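Local coordinates for fluvirucin B1 DH domain from module 1 (Actinomadura vulgaris, PDB 6OBV), which probably dehydrates a thioester-bound beta-hydroxyacyl intermediate in the first extension module of the fluvirucin B1 polyketide synthase, at residues V210-R215 with H226-D231; A218-Y223 with G261-R266. All blocks are in the same frame, centred on the assembly; numbering follows the deposited sequence.

Contact 1. Residues V210-R215 with H226-D231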
loop_
_atom_site.group_PDB
_atom_site.type_symbol
_atom_site.label_atom_id
_atom_site.label_comp_id
_atom_site.label_asym_id
_atom_site.label_seq_id
_atom_site.Cartn_x
_atom_site.Cartn_y
_atom_site.Cartn_z
ATOM N N VAL A 210 -26.841 -20.840 14.362
ATOM C CA VAL A 210 -26.180 -20.893 13.063
ATOM C C VAL A 210 -24.775 -21.454 13.267
ATOM O O VAL A 210 -24.072 -21.036 14.194
ATOM C CB VAL A 210 -26.113 -19.494 12.422
ATOM C CG1 VAL A 210 -25.593 -19.594 11.015
ATOM C CG2 VAL A 210 -27.463 -18.826 12.456
ATOM N N GLU A 211 -24.370 -22.405 12.415
ATOM C CA GLU A 211 -23.078 -23.075 12.547
ATOM C C GLU A 211 -22.401 -23.194 11.187
ATOM O O GLU A 211 -23.055 -23.520 10.191
ATOM C CB GLU A 211 -23.214 -24.485 13.144
ATOM C CG GLU A 211 -24.157 -24.628 14.348
ATOM C CD GLU A 211 -24.631 -26.065 14.563
ATOM O OE1 GLU A 211 -24.022 -26.995 13.988
ATOM O OE2 GLU A 211 -25.615 -26.262 15.304
ATOM N N LEU A 212 -21.084 -22.962 11.153
ATOM C CA LEU A 212 -20.324 -23.167 9.929
ATOM C C LEU A 212 -20.157 -24.656 9.635
ATOM O O LEU A 212 -20.093 -25.483 10.543
ATOM C CB LEU A 212 -18.938 -22.538 10.041
ATOM C CG LEU A 212 -18.852 -21.033 10.209
ATOM C CD1 LEU A 212 -17.406 -20.636 10.424
ATOM C CD2 LEU A 212 -19.403 -20.381 8.960
ATOM N N ASP A 213 -20.090 -24.990 8.344
ATOM C CA ASP A 213 -19.574 -26.284 7.914
ATOM C C ASP A 213 -18.159 -26.484 8.444
ATOM O O ASP A 213 -17.462 -25.531 8.810
ATOM C CB ASP A 213 -19.532 -26.375 6.391
ATOM C CG ASP A 213 -20.790 -26.938 5.796
ATOM O OD1 ASP A 213 -21.825 -27.030 6.501
ATOM O OD2 ASP A 213 -20.729 -27.279 4.595
ATOM N N GLU A 214 -17.713 -27.741 8.445
ATOM C CA GLU A 214 -16.388 -28.023 8.985
ATOM C C GLU A 214 -15.297 -27.294 8.204
ATOM O O GLU A 214 -14.336 -26.791 8.802
ATOM C CB GLU A 214 -16.149 -29.533 9.030
ATOM C CG GLU A 214 -16.674 -30.156 10.337
ATOM C CD GLU A 214 -16.608 -31.676 10.374
ATOM O OE1 GLU A 214 -17.539 -32.317 9.836
ATOM O OE2 GLU A 214 -15.644 -32.231 10.962
ATOM N N ARG A 215 -15.452 -27.163 6.878
ATOM C CA ARG A 215 -14.401 -26.517 6.086
ATOM C C ARG A 215 -14.197 -25.066 6.505
ATOM O O ARG A 215 -13.056 -24.600 6.615
ATOM C CB ARG A 215 -14.710 -26.591 4.587
ATOM C CG ARG A 215 -13.486 -26.305 3.690
ATOM C CD ARG A 215 -13.848 -26.319 2.204
ATOM N NE ARG A 215 -14.970 -25.416 1.966
ATOM C CZ ARG A 215 -15.642 -25.316 0.824
ATOM N NH1 ARG A 215 -15.316 -26.068 -0.221
ATOM N NH2 ARG A 215 -16.648 -24.453 0.732
ATOM N N HIS A 226 -16.463 -14.984 10.485
ATOM C CA HIS A 226 -16.449 -15.539 9.139
ATOM C C HIS A 226 -17.606 -14.948 8.332
ATOM O O HIS A 226 -18.753 -14.970 8.800
ATOM C CB HIS A 226 -16.549 -17.069 9.165
ATOM C CG HIS A 226 -16.143 -17.724 7.874
ATOM N ND1 HIS A 226 -16.746 -17.435 6.666
ATOM C CD2 HIS A 226 -15.185 -18.640 7.603
ATOM C CE1 HIS A 226 -16.182 -18.152 5.710
ATOM N NE2 HIS A 226 -15.227 -18.886 6.250
ATOM N N PRO A 227 -17.342 -14.359 7.167
ATOM C CA PRO A 227 -18.443 -13.791 6.369
ATOM C C PRO A 227 -19.576 -14.777 6.108
ATOM O O PRO A 227 -20.737 -14.355 6.010
ATOM C CB PRO A 227 -17.744 -13.351 5.074
ATOM C CG PRO A 227 -16.331 -13.035 5.510
ATOM C CD PRO A 227 -16.015 -14.028 6.611
ATOM N N ALA A 228 -19.288 -16.080 6.013
ATOM C CA ALA A 228 -20.370 -17.038 5.813
ATOM C C ALA A 228 -21.176 -17.246 7.078
ATOM O O ALA A 228 -22.375 -17.547 7.001
ATOM C CB ALA A 228 -19.830 -18.384 5.321
ATOM N N LEU A 229 -20.548 -17.099 8.250
ATOM C CA LEU A 229 -21.297 -17.199 9.500
ATOM C C LEU A 229 -22.173 -15.975 9.718
ATOM O O LEU A 229 -23.323 -16.104 10.144
ATOM C CB LEU A 229 -20.349 -17.387 10.683
ATOM C CG LEU A 229 -21.023 -17.539 12.048
ATOM C CD1 LEU A 229 -22.033 -18.674 12.054
ATOM C CD2 LEU A 229 -19.975 -17.765 13.152
ATOM N N LEU A 230 -21.654 -14.778 9.444
ATOM C CA LEU A 230 -22.468 -13.586 9.648
ATOM C C LEU A 230 -23.613 -13.541 8.655
ATOM O O LEU A 230 -24.722 -13.119 8.999
ATOM C CB LEU A 230 -21.632 -12.304 9.551
ATOM C CG LEU A 230 -22.442 -11.016 9.795
ATOM C CD1 LEU A 230 -23.179 -11.096 11.117
ATOM C CD2 LEU A 230 -21.583 -9.748 9.731
ATOM N N ASP A 231 -23.382 -14.001 7.426
ATOM C CA ASP A 231 -24.460 -13.968 6.448
ATOM C C ASP A 231 -25.591 -14.909 6.838
ATOM O O ASP A 231 -26.767 -14.562 6.709
ATOM C CB ASP A 231 -23.951 -14.323 5.061
ATOM C CG ASP A 231 -25.031 -14.147 4.002
ATOM O OD1 ASP A 231 -25.441 -12.993 3.790
ATOM O OD2 ASP A 231 -25.497 -15.145 3.409
#

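Contact 2. Residues A218-Y223 with G261-R266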
loop_
_atom_site.group_PDB
_atom_site.type_symbol
_atom_site.label_atom_id
_atom_site.label_comp_id
_atom_site.label_asym_id
_atom_site.label_seq_id
_atom_site.Cartn_x
_atom_site.Cartn_y
_atom_site.Cartn_z
ATOM N N ALA A 218 -12.807 -24.572 10.258
ATOM C CA ALA A 218 -11.366 -24.710 10.432
ATOM C C ALA A 218 -10.634 -23.385 10.252
ATOM O O ALA A 218 -9.581 -23.175 10.862
ATOM C CB ALA A 218 -10.812 -25.738 9.449
ATOM N N GLU A 219 -11.148 -22.496 9.408
ATOM C CA GLU A 219 -10.496 -21.221 9.154
ATOM C C GLU A 219 -11.204 -20.061 9.847
ATOM O O GLU A 219 -10.867 -18.904 9.596
ATOM C CB GLU A 219 -10.389 -20.968 7.638
ATOM C CG GLU A 219 -11.704 -21.130 6.853
ATOM C CD GLU A 219 -11.839 -20.184 5.642
ATOM O OE1 GLU A 219 -10.936 -19.349 5.387
ATOM O OE2 GLU A 219 -12.879 -20.261 4.949
ATOM N N ALA A 220 -12.164 -20.340 10.728
ATOM C CA ALA A 220 -12.963 -19.256 11.292
ATOM C C ALA A 220 -12.188 -18.434 12.318
ATOM O O ALA A 220 -12.494 -17.251 12.513
ATOM C CB ALA A 220 -14.247 -19.815 11.913
ATOM N N GLY A 221 -11.189 -19.033 12.975
ATOM C CA GLY A 221 -10.462 -18.336 14.025
ATOM C C GLY A 221 -9.731 -17.091 13.553
ATOM O O GLY A 221 -9.546 -16.144 14.326
ATOM N N GLY A 222 -9.318 -17.064 12.283
ATOM C CA GLY A 222 -8.642 -15.905 11.732
ATOM C C GLY A 222 -9.547 -14.763 11.320
ATOM O O GLY A 222 -9.069 -13.639 11.128
ATOM N N TYR A 223 -10.836 -15.013 11.170
ATOM C CA TYR A 223 -11.750 -13.938 10.844
ATOM C C TYR A 223 -12.170 -13.213 12.116
ATOM O O TYR A 223 -12.143 -13.771 13.213
ATOM C CB TYR A 223 -12.970 -14.478 10.102
ATOM C CG TYR A 223 -12.654 -14.906 8.674
ATOM C CD1 TYR A 223 -12.631 -13.974 7.635
ATOM C CD2 TYR A 223 -12.380 -16.231 8.366
ATOM C CE1 TYR A 223 -12.345 -14.340 6.332
ATOM C CE2 TYR A 223 -12.096 -16.614 7.062
ATOM C CZ TYR A 223 -12.086 -15.662 6.049
ATOM O OH TYR A 223 -11.790 -16.040 4.758
ATOM N N GLY A 261 -13.597 -14.632 15.847
ATOM C CA GLY A 261 -13.344 -16.010 15.445
ATOM C C GLY A 261 -14.392 -17.039 15.828
ATOM O O GLY A 261 -14.040 -18.189 16.097
ATOM N N ALA A 262 -15.672 -16.671 15.854
ATOM C CA ALA A 262 -16.696 -17.637 16.235
ATOM C C ALA A 262 -16.969 -18.618 15.103
ATOM O O ALA A 262 -16.839 -18.290 13.912
ATOM C CB ALA A 262 -17.997 -16.939 16.627
ATOM N N GLN A 263 -17.344 -19.836 15.495
ATOM C CA GLN A 263 -17.770 -20.905 14.599
ATOM C C GLN A 263 -19.276 -21.138 14.623
ATOM O O GLN A 263 -19.870 -21.452 13.590
ATOM C CB GLN A 263 -17.077 -22.218 14.968
ATOM C CG GLN A 263 -15.600 -22.108 15.254
ATOM C CD GLN A 263 -15.018 -23.436 15.686
ATOM O OE1 GLN A 263 -15.503 -24.499 15.279
ATOM N NE2 GLN A 263 -13.978 -23.391 16.517
ATOM N N ARG A 264 -19.892 -21.043 15.793
ATOM C CA ARG A 264 -21.326 -21.218 15.972
ATOM C C ARG A 264 -21.824 -20.052 16.810
ATOM O O ARG A 264 -21.106 -19.565 17.686
ATOM C CB ARG A 264 -21.648 -22.558 16.656
ATOM C CG ARG A 264 -20.811 -23.729 16.154
ATOM C CD ARG A 264 -21.104 -25.021 16.908
ATOM N NE ARG A 264 -21.077 -24.826 18.350
ATOM C CZ ARG A 264 -21.535 -25.718 19.227
ATOM N NH1 ARG A 264 -22.049 -26.860 18.789
ATOM N NH2 ARG A 264 -21.485 -25.476 20.538
ATOM N N VAL A 265 -23.028 -19.565 16.517
ATOM C CA VAL A 265 -23.554 -18.406 17.223
ATOM C C VAL A 265 -25.045 -18.573 17.461
ATOM O O VAL A 265 -25.727 -19.370 16.810
ATOM C CB VAL A 265 -23.309 -17.071 16.471
ATOM C CG1 VAL A 265 -21.789 -16.744 16.351
ATOM C CG2 VAL A 265 -24.028 -17.056 15.123
ATOM N N ARG A 266 -25.543 -17.793 18.409
ATOM C CA ARG A 266 -26.962 -17.533 18.544
ATOM C C ARG A 266 -27.272 -16.153 17.976
ATOM O O ARG A 266 -26.427 -15.254 17.989
ATOM C CB ARG A 266 -27.387 -17.603 19.999
ATOM C CG ARG A 266 -27.042 -18.903 20.712
ATOM C CD ARG A 266 -27.124 -18.656 22.204
ATOM N NE ARG A 266 -26.985 -19.869 22.986
ATOM C CZ ARG A 266 -27.144 -19.916 24.303
ATOM N NH1 ARG A 266 -27.454 -18.810 24.970
ATOM N NH2 ARG A 266 -27.003 -21.064 24.947
HETATM O O HOH W 1 -15.347 -16.524 12.623
#

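Contact 1. Residues V210-R215 with H226-D231
L212 CD1 meets the H226 imidazole obliquely, 4.1 Å from H226 CG, while A228 N lies at the edge of the ring, in its plane. Three more residues meet the ring. Y223 and E219 come from the loop just before, the Y223 ring with its plane inclined at about 45° and E219 OE2 hydrogen-bonded to H226 NE2; W65, from far earlier in the chain, packs edge-to-face. In this dehydratase domain, of the double-hotdog family, the contact lays the end of strand 205-211 over the start of helix 227-232. H226 is the N-cap of that helix. With CG anti to its own backbone N (chi1 -163°), the ring swings back so that H226 ND1 accepts from A228 N at 3.0 Å, a fairly straight bond (160°). Two bonds, at ND1 and NE2, thus hold the ring and fix its rotation.

No hydrogen bond joins the two segments; apolar side chains make the interface. The side chains of L212 and L229 cross at about a right angle, L212 CD2 lying 3.6 Å from L229 CB and 4.2 Å from A228 CB. Nearer the strand, L229 CD1 sits 3.8 Å from both V210 CG1 and V210 O.

Contact 2. Residues A218-Y223 with G261-R266
A220 and G261 meet through backbone: G261 CA carries a hydrogen toward A220 O at 3.3 Å (139° at the hydrogen), a CA-H...O contact. The methyl of A220 points at the opposite segment and comes to rest 3.6 Å from A262 O, so this small side chain lies against a peptide carbonyl; the A262 methyl turns the other way and packs on L229 of helix 227-232. Q263, extended about its CB-CG bond (chi2 177°), reaches A220 through CG: Q263 CG brushes A220 CB, at 4.3 Å, on the solvent side of the contact.

The E219 side chain and the Y223 ring take no part in the contact; the end of the Y223 side chain leads off from 261-266. E219 has its CG tucked between the backbone N and the carbonyl carbon (chi1 51°), which brings the carboxylate back to the Y223 ring: E219 CD lies at the ring edge, in its plane. Y223 OH gives E219 OE1 a weak hydrogen bond of 3.5 Å, and has a second weak partner in W65 NE1.

A220 O accepts two hydrogen bonds and the CA-H contact. The bond from Y223 N to A220 O, at 3.1 Å, closes a type I beta turn, A220 to Y223, and a water donates to A220 O at 2.9 Å. The same water donates to A262 O at 2.6 Å, bridging the two segments. G261, with its positive phi, brings its bare CA close to the turn, and its backbone is hydrogen-bonded to G224. The chemistry implies a junction held largely by main-chain carbonyls and one bridging water, while the E219 carboxylate and Y223 hydroxyl bond weakly to each other and find further partners outside 261-266.

How the contacts relate
From the N terminus, strand 205-211 runs into 210-215, and contact 1 closes the short loop back to helix 227-232. Segment 218-223 lies inside that loop, and its partner 261-266 follows only after strand 247-257, so contact 2 closes a longer excursion. The segments alternate along the chain and the two contacts cross, their centres about 7 Å apart. Strands 205-211 and 264-271 are neighbours, joined by a probable hydrogen bond from V265 N to V210 O at 2.9 Å. L212 CD1 also packs on A220 CB at 3.6 Å. Together the contacts tie this strand pair, the loop after helix 214-218 and the start of helix 227-232.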